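Local coordinates for stringent starvation protein A homolog (Haemophilus influenzae, PDB 3LYK) that probably forms an equimolar complex with the RNA polymerase holoenzyme but not with the core enzyme, and belongs to the glutathione S-transferase superfamily, at residues E73-D76 with E77-H81; K94-L97 with L98-R101; Q140-P143 with Y144-E148; F150-V153 with D154-V157. All blocks are in the same frame, centred on the assembly; numbering follows the deposited sequence.

Contact 1: E73-D76 with E77-H81; sequences EYLD and ERFPH
Y74 and R78, one helical turn apart, lie side by side and point the same way. R78 NH2 donates to Y74 OH at 2.7 Å, but the bond is bent (133°) and the oxygen lies at the guanidinium edge, tilted from its plane. With CG anti to the backbone N (chi1 -179°) and the chain extended as far as NE, R78 runs alongside the tyrosine ring, its CD 3.8 Å from Y74 CZ. The same NH2 makes a salt bridge to D60, and F79 CZ sits over the guanidinium face, so the group is held from several directions. F79, the first residue to leave helical geometry, still gives its N to L75 O at 2.8 Å, while L75 CD2 meets the edge of its ring in plane, 3.9 Å from F79 CE2. On another side of the turn, E73 OE1 and E77 OE2 approach to 3.9 Å with their carboxylates nearly perpendicular. One water, 2.6 Å from E73 OE1, donates to both, and arginines probably offset the repulsion: R96 for E73, and R92 and R96 of the second subunit for E77. All this marks the C-terminal end of helix 68-78 in the thioredoxin-like domain, where Y74 packs on strand 63-66, L75 on helix 16-27 and F79 on strand 3-11, and E77 faces the second subunit.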
loop_
_atom_site.group_PDB
_atom_site.type_symbol
_atom_site.label_atom_id
_atom_site.label_comp_id
_atom_site.label_asym_id
_atom_site.label_seq_id
_atom_site.Cartn_x
_atom_site.Cartn_y
_atom_site.Cartn_z
ATOM N N GLU B 73 4.711 -5.781 6.658
ATOM C CA GLU B 73 3.524 -6.300 7.331
ATOM C C GLU B 73 3.552 -7.806 7.413
ATOM O O GLU B 73 3.184 -8.349 8.424
ATOM C CB GLU B 73 2.222 -5.768 6.694
ATOM C CG GLU B 73 1.987 -4.268 7.103
ATOM C CD GLU B 73 0.477 -3.870 7.190
ATOM O OE1 GLU B 73 -0.321 -4.638 7.828
ATOM O OE2 GLU B 73 0.124 -2.784 6.634
ATOM N N TYR B 74 4.001 -8.483 6.362
ATOM C CA TYR B 74 4.231 -9.919 6.459
ATOM C C TYR B 74 5.136 -10.310 7.646
ATOM O O TYR B 74 4.849 -11.270 8.406
ATOM C CB TYR B 74 4.823 -10.418 5.136
ATOM C CG TYR B 74 5.406 -11.837 5.213
ATOM C CD1 TYR B 74 4.563 -12.956 5.316
ATOM C CD2 TYR B 74 6.799 -12.054 5.205
ATOM C CE1 TYR B 74 5.088 -14.277 5.411
ATOM C CE2 TYR B 74 7.316 -13.338 5.297
ATOM C CZ TYR B 74 6.458 -14.443 5.394
ATOM O OH TYR B 74 6.968 -15.714 5.461
ATOM N N LEU B 75 6.238 -9.578 7.814
ATOM C CA LEU B 75 7.193 -9.947 8.888
ATOM C C LEU B 75 6.557 -9.663 10.252
ATOM O O LEU B 75 6.700 -10.478 11.179
ATOM C CB LEU B 75 8.502 -9.166 8.735
ATOM C CG LEU B 75 9.335 -9.565 7.532
ATOM C CD1 LEU B 75 10.484 -8.572 7.237
ATOM C CD2 LEU B 75 9.890 -11.018 7.664
ATOM N N ASP B 76 5.861 -8.525 10.394
ATOM C CA ASP B 76 5.220 -8.210 11.647
ATOM C C ASP B 76 4.133 -9.236 12.009
ATOM O O ASP B 76 3.971 -9.564 13.199
ATOM C CB ASP B 76 4.596 -6.808 11.625
ATOM C CG ASP B 76 4.275 -6.292 13.025
ATOM O OD1 ASP B 76 5.212 -6.256 13.894
ATOM O OD2 ASP B 76 3.088 -5.894 13.285
ATOM N N GLU B 77 3.375 -9.712 11.009
ATOM C CA GLU B 77 2.353 -10.762 11.239
ATOM C C GLU B 77 2.977 -12.137 11.505
ATOM O O GLU B 77 2.542 -12.870 12.390
ATOM C CB GLU B 77 1.329 -10.830 10.076
ATOM C CG GLU B 77 0.502 -9.530 9.936
ATOM C CD GLU B 77 -0.399 -9.464 8.671
ATOM O OE1 GLU B 77 -0.439 -10.427 7.854
ATOM O OE2 GLU B 77 -1.076 -8.435 8.506
ATOM N N ARG B 78 3.988 -12.516 10.745
ATOM C CA ARG B 78 4.572 -13.832 10.973
ATOM C C ARG B 78 5.398 -13.912 12.284
ATOM O O ARG B 78 5.350 -14.922 12.991
ATOM C CB ARG B 78 5.457 -14.228 9.822
ATOM C CG ARG B 78 6.076 -15.633 10.032
ATOM C CD ARG B 78 6.594 -16.168 8.730
ATOM N NE ARG B 78 7.434 -17.345 8.934
ATOM C CZ ARG B 78 8.453 -17.707 8.138
ATOM N NH1 ARG B 78 9.170 -18.798 8.432
ATOM N NH2 ARG B 78 8.800 -16.979 7.067
ATOM N N PHE B 79 6.105 -12.832 12.618
ATOM C CA PHE B 79 6.993 -12.751 13.777
ATOM C C PHE B 79 6.495 -11.667 14.726
ATOM O O PHE B 79 6.914 -10.513 14.626
ATOM C CB PHE B 79 8.442 -12.443 13.310
ATOM C CG PHE B 79 8.979 -13.463 12.335
ATOM C CD1 PHE B 79 9.284 -14.756 12.765
ATOM C CD2 PHE B 79 9.138 -13.140 10.987
ATOM C CE1 PHE B 79 9.770 -15.742 11.846
ATOM C CE2 PHE B 79 9.636 -14.099 10.060
ATOM C CZ PHE B 79 9.952 -15.411 10.488
ATOM N N PRO B 80 5.578 -12.036 15.652
ATOM C CA PRO B 80 4.905 -11.052 16.463
ATOM C C PRO B 80 5.796 -10.244 17.396
ATOM O O PRO B 80 5.438 -9.127 17.696
ATOM C CB PRO B 80 3.874 -11.888 17.275
ATOM C CG PRO B 80 3.700 -13.160 16.458
ATOM C CD PRO B 80 5.065 -13.408 15.894
ATOM N N HIS B 81 6.916 -10.788 17.851
ATOM C CA HIS B 81 7.739 -10.135 18.884
ATOM C C HIS B 81 9.044 -9.566 18.352
ATOM O O HIS B 81 9.722 -10.226 17.552
ATOM C CB HIS B 81 7.981 -11.081 20.078
ATOM C CG HIS B 81 6.703 -11.610 20.646
ATOM N ND1 HIS B 81 6.341 -12.945 20.568
ATOM C CD2 HIS B 81 5.651 -10.965 21.223
ATOM C CE1 HIS B 81 5.140 -13.103 21.106
ATOM N NE2 HIS B 81 4.696 -11.919 21.505
HETATM O O HOH W 1 -0.372 -6.286 9.880
#

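Contact 2: K94-L97 with L98-R101; sequences KDRL and LMLR
Just over two turns of helix 89-115, the long helix that opens the all-helical C-terminal domain of the GST fold, bring D95 against M99 and L97 against L100 and R101. Regular i to i+4 backbone bonds run through them, among them M99 N to D95 O at 3.0 Å. M99 is a selenomethionine whose chain doubles back along its own helix: extended through chi2, it bends at the last torsion (chi3 -94°), which carries CE to 3.2 Å from D95 O and 3.8 Å from D95 CB. The methyl therefore lies over the backbone of the preceding turn and beside the aliphatic base of R96, its CE 4.3 Å from R96 CG. On a different flank L97 CD1 and L100 CD2 meet loosely at 4.3 Å. R101 leaves its backbone with CG beside its own N, so that CG grazes L97 O at 3.3 Å before the chain kinks at chi3 and NE reaches Y52 OH of the second subunit. D95 too finds its polar partner outside the two segments, OD1 accepting from N147 ND2, and the guanidinium of R96 is likewise engaged beyond them. The segment thus lies between two surroundings. M99 and D95 pack on helix 152-165 of their own chain, whereas K94 and L97 rest on strand 63-66 of the second subunit and L100 on N67 just beyond it, making this helix part of the dimer interface.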
loop_
_atom_site.group_PDB
_atom_site.type_symbol
_atom_site.label_atom_id
_atom_site.label_comp_id
_atom_site.label_asym_id
_atom_site.label_seq_id
_atom_site.Cartn_x
_atom_site.Cartn_y
_atom_site.Cartn_z
ATOM N N LYS B 94 -4.359 4.798 11.593
ATOM C CA LYS B 94 -3.597 6.068 11.654
ATOM C C LYS B 94 -2.131 5.870 11.293
ATOM O O LYS B 94 -1.588 6.658 10.549
ATOM C CB LYS B 94 -3.743 6.764 12.999
ATOM C CG LYS B 94 -5.208 7.029 13.272
ATOM C CD LYS B 94 -5.491 8.431 13.730
ATOM C CE LYS B 94 -5.986 8.371 15.125
ATOM N NZ LYS B 94 -5.227 7.236 15.671
ATOM N N ASP B 95 -1.514 4.792 11.774
ATOM C CA ASP B 95 -0.106 4.507 11.407
ATOM C C ASP B 95 0.071 4.240 9.932
ATOM O O ASP B 95 1.065 4.681 9.319
ATOM C CB ASP B 95 0.433 3.324 12.208
ATOM C CG ASP B 95 0.711 3.705 13.647
ATOM O OD1 ASP B 95 0.623 4.919 13.964
ATOM O OD2 ASP B 95 1.009 2.811 14.455
ATOM N N ARG B 96 -0.865 3.489 9.354
ATOM C CA ARG B 96 -0.831 3.232 7.920
ATOM C C ARG B 96 -0.938 4.514 7.110
ATOM O O ARG B 96 -0.269 4.679 6.065
ATOM C CB ARG B 96 -1.938 2.241 7.503
ATOM C CG ARG B 96 -1.616 0.759 7.854
ATOM C CD ARG B 96 -2.534 -0.181 7.129
ATOM N NE ARG B 96 -2.260 -1.560 7.517
ATOM C CZ ARG B 96 -3.045 -2.286 8.316
ATOM N NH1 ARG B 96 -4.178 -1.763 8.818
ATOM N NH2 ARG B 96 -2.714 -3.549 8.595
ATOM N N LEU B 97 -1.830 5.403 7.550
ATOM C CA LEU B 97 -2.052 6.655 6.815
ATOM C C LEU B 97 -0.810 7.566 6.917
ATOM O O LEU B 97 -0.393 8.200 5.939
ATOM C CB LEU B 97 -3.283 7.378 7.357
ATOM C CG LEU B 97 -3.773 8.467 6.391
ATOM C CD1 LEU B 97 -4.165 7.867 5.068
ATOM C CD2 LEU B 97 -4.944 9.279 6.969
ATOM N N LEU B 98 -0.223 7.593 8.110
ATOM C CA LEU B 98 1.033 8.314 8.361
ATOM C C LEU B 98 2.153 7.831 7.446
ATOM O O LEU B 98 2.857 8.630 6.829
ATOM C CB LEU B 98 1.412 8.103 9.826
ATOM C CG LEU B 98 2.201 9.105 10.627
ATOM C CD1 LEU B 98 1.870 10.524 10.165
ATOM C CD2 LEU B 98 1.769 8.908 12.071
HETATM N N MSE B 99 2.254 6.517 7.285
HETATM C CA MSE B 99 3.259 5.925 6.430
HETATM C C MSE B 99 3.078 6.317 4.996
HETATM O O MSE B 99 4.045 6.706 4.310
HETATM C CB MSE B 99 3.264 4.390 6.590
HETATM C CG MSE B 99 3.968 3.967 7.917
HETATM SE SE MSE B 99 3.904 2.018 8.189
HETATM C CE MSE B 99 2.340 1.713 9.281
ATOM N N LEU B 100 1.833 6.203 4.521
ATOM C CA LEU B 100 1.511 6.566 3.163
ATOM C C LEU B 100 1.906 8.016 2.898
ATOM O O LEU B 100 2.466 8.318 1.835
ATOM C CB LEU B 100 0.016 6.422 2.892
ATOM C CG LEU B 100 -0.435 7.003 1.543
ATOM C CD1 LEU B 100 0.098 6.149 0.424
ATOM C CD2 LEU B 100 -1.998 7.059 1.431
ATOM N N ARG B 101 1.602 8.891 3.843
ATOM C CA ARG B 101 1.875 10.313 3.681
ATOM C C ARG B 101 3.382 10.629 3.710
ATOM O O ARG B 101 3.855 11.478 2.939
ATOM C CB ARG B 101 1.160 11.125 4.744
ATOM C CG ARG B 101 -0.387 11.180 4.530
ATOM C CD ARG B 101 -1.093 11.921 5.634
ATOM N NE ARG B 101 -0.438 13.195 5.894
ATOM C CZ ARG B 101 -0.078 13.630 7.095
ATOM N NH1 ARG B 101 -0.357 12.917 8.176
ATOM N NH2 ARG B 101 0.563 14.789 7.221
#

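Contact 3: Q140-P143 with Y144-E148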
loop_
_atom_site.group_PDB
_atom_site.type_symbol
_atom_site.label_atom_id
_atom_site.label_comp_id
_atom_site.label_asym_id
_atom_site.label_seq_id
_atom_site.Cartn_x
_atom_site.Cartn_y
_atom_site.Cartn_z
ATOM N N GLN B 140 7.238 16.648 21.786
ATOM C CA GLN B 140 6.956 17.144 23.141
ATOM C C GLN B 140 5.901 16.266 23.842
ATOM O O GLN B 140 5.671 16.375 25.051
ATOM C CB GLN B 140 6.531 18.626 23.113
ATOM C CG GLN B 140 5.035 18.873 22.861
ATOM C CD GLN B 140 4.719 20.333 22.536
ATOM O OE1 GLN B 140 5.250 20.900 21.572
ATOM N NE2 GLN B 140 3.837 20.942 23.334
ATOM N N GLN B 141 5.275 15.386 23.059
ATOM C CA GLN B 141 4.265 14.458 23.566
ATOM C C GLN B 141 4.788 13.029 23.615
ATOM O O GLN B 141 4.636 12.349 24.638
ATOM C CB GLN B 141 2.968 14.551 22.735
ATOM C CG GLN B 141 3.181 14.865 21.229
ATOM C CD GLN B 141 1.974 15.579 20.546
ATOM O OE1 GLN B 141 1.886 15.638 19.306
ATOM N NE2 GLN B 141 1.059 16.125 21.357
HETATM N N MSE B 142 5.411 12.565 22.526
HETATM C CA MSE B 142 5.795 11.141 22.449
HETATM C C MSE B 142 7.205 10.911 21.922
HETATM O O MSE B 142 7.628 11.624 21.037
HETATM C CB MSE B 142 4.764 10.372 21.625
HETATM C CG MSE B 142 3.406 10.318 22.308
HETATM SE SE MSE B 142 2.136 9.360 21.205
HETATM C CE MSE B 142 1.654 10.806 19.982
ATOM N N PRO B 143 7.924 9.912 22.465
ATOM C CA PRO B 143 9.323 9.731 22.043
ATOM C C PRO B 143 9.529 9.140 20.636
ATOM O O PRO B 143 10.555 9.412 20.036
ATOM C CB PRO B 143 9.914 8.807 23.112
ATOM C CG PRO B 143 8.738 8.082 23.714
ATOM C CD PRO B 143 7.550 9.014 23.579
ATOM N N TYR B 144 8.588 8.343 20.119
ATOM C CA TYR B 144 8.699 7.849 18.738
ATOM C C TYR B 144 7.721 8.579 17.865
ATOM O O TYR B 144 6.996 9.419 18.364
ATOM C CB TYR B 144 8.578 6.331 18.668
ATOM C CG TYR B 144 9.727 5.695 19.388
ATOM C CD1 TYR B 144 10.948 5.466 18.727
ATOM C CD2 TYR B 144 9.627 5.371 20.737
ATOM C CE1 TYR B 144 12.015 4.908 19.404
ATOM C CE2 TYR B 144 10.685 4.805 21.419
ATOM C CZ TYR B 144 11.876 4.594 20.754
ATOM O OH TYR B 144 12.922 4.021 21.420
ATOM N N PHE B 145 7.741 8.348 16.559
ATOM C CA PHE B 145 7.044 9.259 15.677
ATOM C C PHE B 145 5.519 9.051 15.773
ATOM O O PHE B 145 4.978 8.132 15.159
ATOM C CB PHE B 145 7.552 9.117 14.252
ATOM C CG PHE B 145 7.205 10.253 13.392
ATOM C CD1 PHE B 145 8.090 11.304 13.218
ATOM C CD2 PHE B 145 5.973 10.299 12.734
ATOM C CE1 PHE B 145 7.768 12.388 12.387
ATOM C CE2 PHE B 145 5.647 11.370 11.889
ATOM C CZ PHE B 145 6.540 12.427 11.740
HETATM N N MSE B 146 4.861 9.910 16.557
HETATM C CA MSE B 146 3.407 9.851 16.813
HETATM C C MSE B 146 3.082 8.550 17.521
HETATM O O MSE B 146 1.996 8.040 17.365
HETATM C CB MSE B 146 2.585 9.905 15.509
HETATM C CG MSE B 146 2.596 11.226 14.769
HETATM SE SE MSE B 146 1.818 12.608 15.946
HETATM C CE MSE B 146 -0.115 12.324 15.606
ATOM N N ASN B 147 4.040 7.984 18.252
ATOM C CA ASN B 147 3.796 6.759 18.994
ATOM C C ASN B 147 4.644 6.716 20.242
ATOM O O ASN B 147 5.717 7.342 20.300
ATOM C CB ASN B 147 4.026 5.492 18.130
ATOM C CG ASN B 147 2.807 5.158 17.230
ATOM O OD1 ASN B 147 1.742 4.819 17.738
ATOM N ND2 ASN B 147 2.953 5.301 15.910
ATOM N N GLU B 148 4.156 5.969 21.227
ATOM C CA GLU B 148 4.846 5.740 22.489
ATOM C C GLU B 148 5.984 4.749 22.330
ATOM O O GLU B 148 6.975 4.847 23.056
ATOM C CB GLU B 148 3.874 5.167 23.531
ATOM C CG GLU B 148 2.735 6.104 23.913
ATOM C CD GLU B 148 3.214 7.318 24.731
ATOM O OE1 GLU B 148 4.351 7.283 25.272
ATOM O OE2 GLU B 148 2.443 8.307 24.828
#
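M142, a selenomethionine, sends its side chain across the turn that follows it, touching N147, E148 and M146 in turn. Its CB lies 3.4 Å from N147 O, and its CG is 3.4 Å from E148 OE2, where the two chains cross at about a right angle. Extended through chi2 and bent at chi3 (-81°), it lays SE 3.8 Å from N147 C and brings CE to 3.6 Å from M146 C, so the end of the chain rests on the backbone of the turn. E148 meets it because its own chain folds at chi2 (-70°), turning the carboxylate back over M142 and P143. P143 comes next: its CG touches E148 O at 3.7 Å and Y144 CD2 at 4.1 Å, while its carbonyl oxygen sits over one face of the Y144 ring. No hydrogen bond joins the two segments; the second forms a type II beta turn from Y144 to N147. The turn's own bond, N147 N to Y144 O, is weak (3.3 Å), and Y144 N to N147 O (3.0 Å) joins the same pair the other way. M146 takes the positive phi expected at the third position of such a turn. This is a surface loop between helices 118-134 and 152-165. F145 plunges from it onto W106 of helix 89-115, Y182 of helix 176-187 and V157 of helix 152-165, and P143 O accepts from R185 of helix 176-187.

Contact 4: F150-V153 with D154-V157; sequences FGLV and DCYV
The F150 ring leans obliquely against the first turn of helix 152-165, sliding past D154 in the opposite direction, with ring and carboxylate planes only 16° apart. Its CE1 touches D154 CB at 3.4 Å, and CE2 and CZ, at the end of the ring, lie 4.0 Å from C155 SG in an oblique sulfur-aromatic contact. The sulfur fits the notch between this ring and L152, whose CD2 lies 4.5 Å from SG. Further along, V153 CG1 and V157 CG2 form a ridge one turn apart, and Y156 turns the edge of its ring to L152 O, 3.4 Å from CD1. V153 O accepts from both V157 N and Y156 N, the latter from well above the carbonyl plane. G151 N donates to D154 OD2 at 2.9 Å, on the lone pair away from OD1. This bond is the aspartate half of an N-capping box, and F150 with C155 resembles a hydrophobic staple; both recall the corresponding helix of other GSTs, where a Ser or Thr side chain supplies the other half of the box. Since Y182 OH and F145 N bind OD1, both oxygens of the buried carboxylate are satisfied; the helix N-terminus would probably stabilise a negative charge there.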
loop_
_atom_site.group_PDB
_atom_site.type_symbol
_atom_site.label_atom_id
_atom_site.label_comp_id
_atom_site.label_asym_id
_atom_site.label_seq_id
_atom_site.Cartn_x
_atom_site.Cartn_y
_atom_site.Cartn_z
ATOM N N PHE B 150 8.512 2.178 19.550
ATOM C CA PHE B 150 9.113 2.139 18.234
ATOM C C PHE B 150 8.266 1.232 17.339
ATOM O O PHE B 150 7.864 0.157 17.780
ATOM C CB PHE B 150 10.522 1.541 18.342
ATOM C CG PHE B 150 11.250 1.452 17.025
ATOM C CD1 PHE B 150 11.932 2.544 16.522
ATOM C CD2 PHE B 150 11.278 0.256 16.317
ATOM C CE1 PHE B 150 12.648 2.463 15.331
ATOM C CE2 PHE B 150 11.986 0.164 15.113
ATOM C CZ PHE B 150 12.670 1.269 14.622
ATOM N N GLY B 151 8.044 1.628 16.085
ATOM C CA GLY B 151 7.219 0.794 15.203
ATOM C C GLY B 151 7.503 1.047 13.750
ATOM O O GLY B 151 8.478 1.766 13.418
ATOM N N LEU B 152 6.630 0.504 12.881
ATOM C CA LEU B 152 6.794 0.641 11.431
ATOM C C LEU B 152 6.870 2.078 10.938
ATOM O O LEU B 152 7.555 2.331 9.956
ATOM C CB LEU B 152 5.725 -0.150 10.653
ATOM C CG LEU B 152 5.693 -1.677 10.823
ATOM C CD1 LEU B 152 4.609 -2.331 9.874
ATOM C CD2 LEU B 152 7.077 -2.319 10.583
ATOM N N VAL B 153 6.158 3.013 11.569
ATOM C CA VAL B 153 6.265 4.435 11.143
ATOM C C VAL B 153 7.736 4.938 11.286
ATOM O O VAL B 153 8.278 5.623 10.404
ATOM C CB VAL B 153 5.308 5.340 11.964
ATOM C CG1 VAL B 153 5.422 6.804 11.529
ATOM C CG2 VAL B 153 3.812 4.836 11.826
ATOM N N ASP B 154 8.381 4.555 12.375
ATOM C CA ASP B 154 9.803 4.895 12.591
ATOM C C ASP B 154 10.701 4.225 11.545
ATOM O O ASP B 154 11.718 4.798 11.154
ATOM C CB ASP B 154 10.208 4.504 14.011
ATOM C CG ASP B 154 9.319 5.154 15.041
ATOM O OD1 ASP B 154 9.394 6.397 15.195
ATOM O OD2 ASP B 154 8.479 4.433 15.649
ATOM N N CYS B 155 10.293 3.046 11.050
ATOM C CA CYS B 155 10.991 2.405 9.952
ATOM C C CYS B 155 10.853 3.195 8.655
ATOM O O CYS B 155 11.629 2.970 7.728
ATOM C CB CYS B 155 10.536 0.957 9.763
ATOM S SG CYS B 155 10.861 -0.031 11.259
ATOM N N TYR B 156 9.877 4.108 8.581
ATOM C CA TYR B 156 9.808 5.014 7.432
ATOM C C TYR B 156 10.611 6.297 7.714
ATOM O O TYR B 156 11.259 6.820 6.828
ATOM C CB TYR B 156 8.340 5.418 7.080
ATOM C CG TYR B 156 7.597 4.420 6.203
ATOM C CD1 TYR B 156 7.235 3.166 6.707
ATOM C CD2 TYR B 156 7.250 4.728 4.882
ATOM C CE1 TYR B 156 6.571 2.235 5.928
ATOM C CE2 TYR B 156 6.559 3.774 4.072
ATOM C CZ TYR B 156 6.230 2.544 4.617
ATOM O OH TYR B 156 5.571 1.581 3.891
ATOM N N VAL B 157 10.503 6.839 8.922
ATOM C CA VAL B 157 11.154 8.111 9.222
ATOM C C VAL B 157 12.699 7.964 9.364
ATOM O O VAL B 157 13.449 8.748 8.762
ATOM C CB VAL B 157 10.511 8.806 10.464
ATOM C CG1 VAL B 157 11.185 10.128 10.760
ATOM C CG2 VAL B 157 8.970 9.054 10.218
#

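Overall arrangement
The four contacts follow one another in series from the N terminus; each is local, and none nests in or crosses another. Contact 1 ends the last helix of the thioredoxin-like domain, and contact 2 lies on the next helix; the E73 to R96 bridge ties the two domains, and both contacts reach the second subunit. Contact 3 closes a tight surface loop, which L98 of contact 2 touches through M146. Contact 4 starts the following helix at the core, about 10 Å from contact 2 between centres. There M99 packs on L152 and Y156, F145 of contact 3 rests on V153, and L152 also meets E73, tying the helical domain to contact 1.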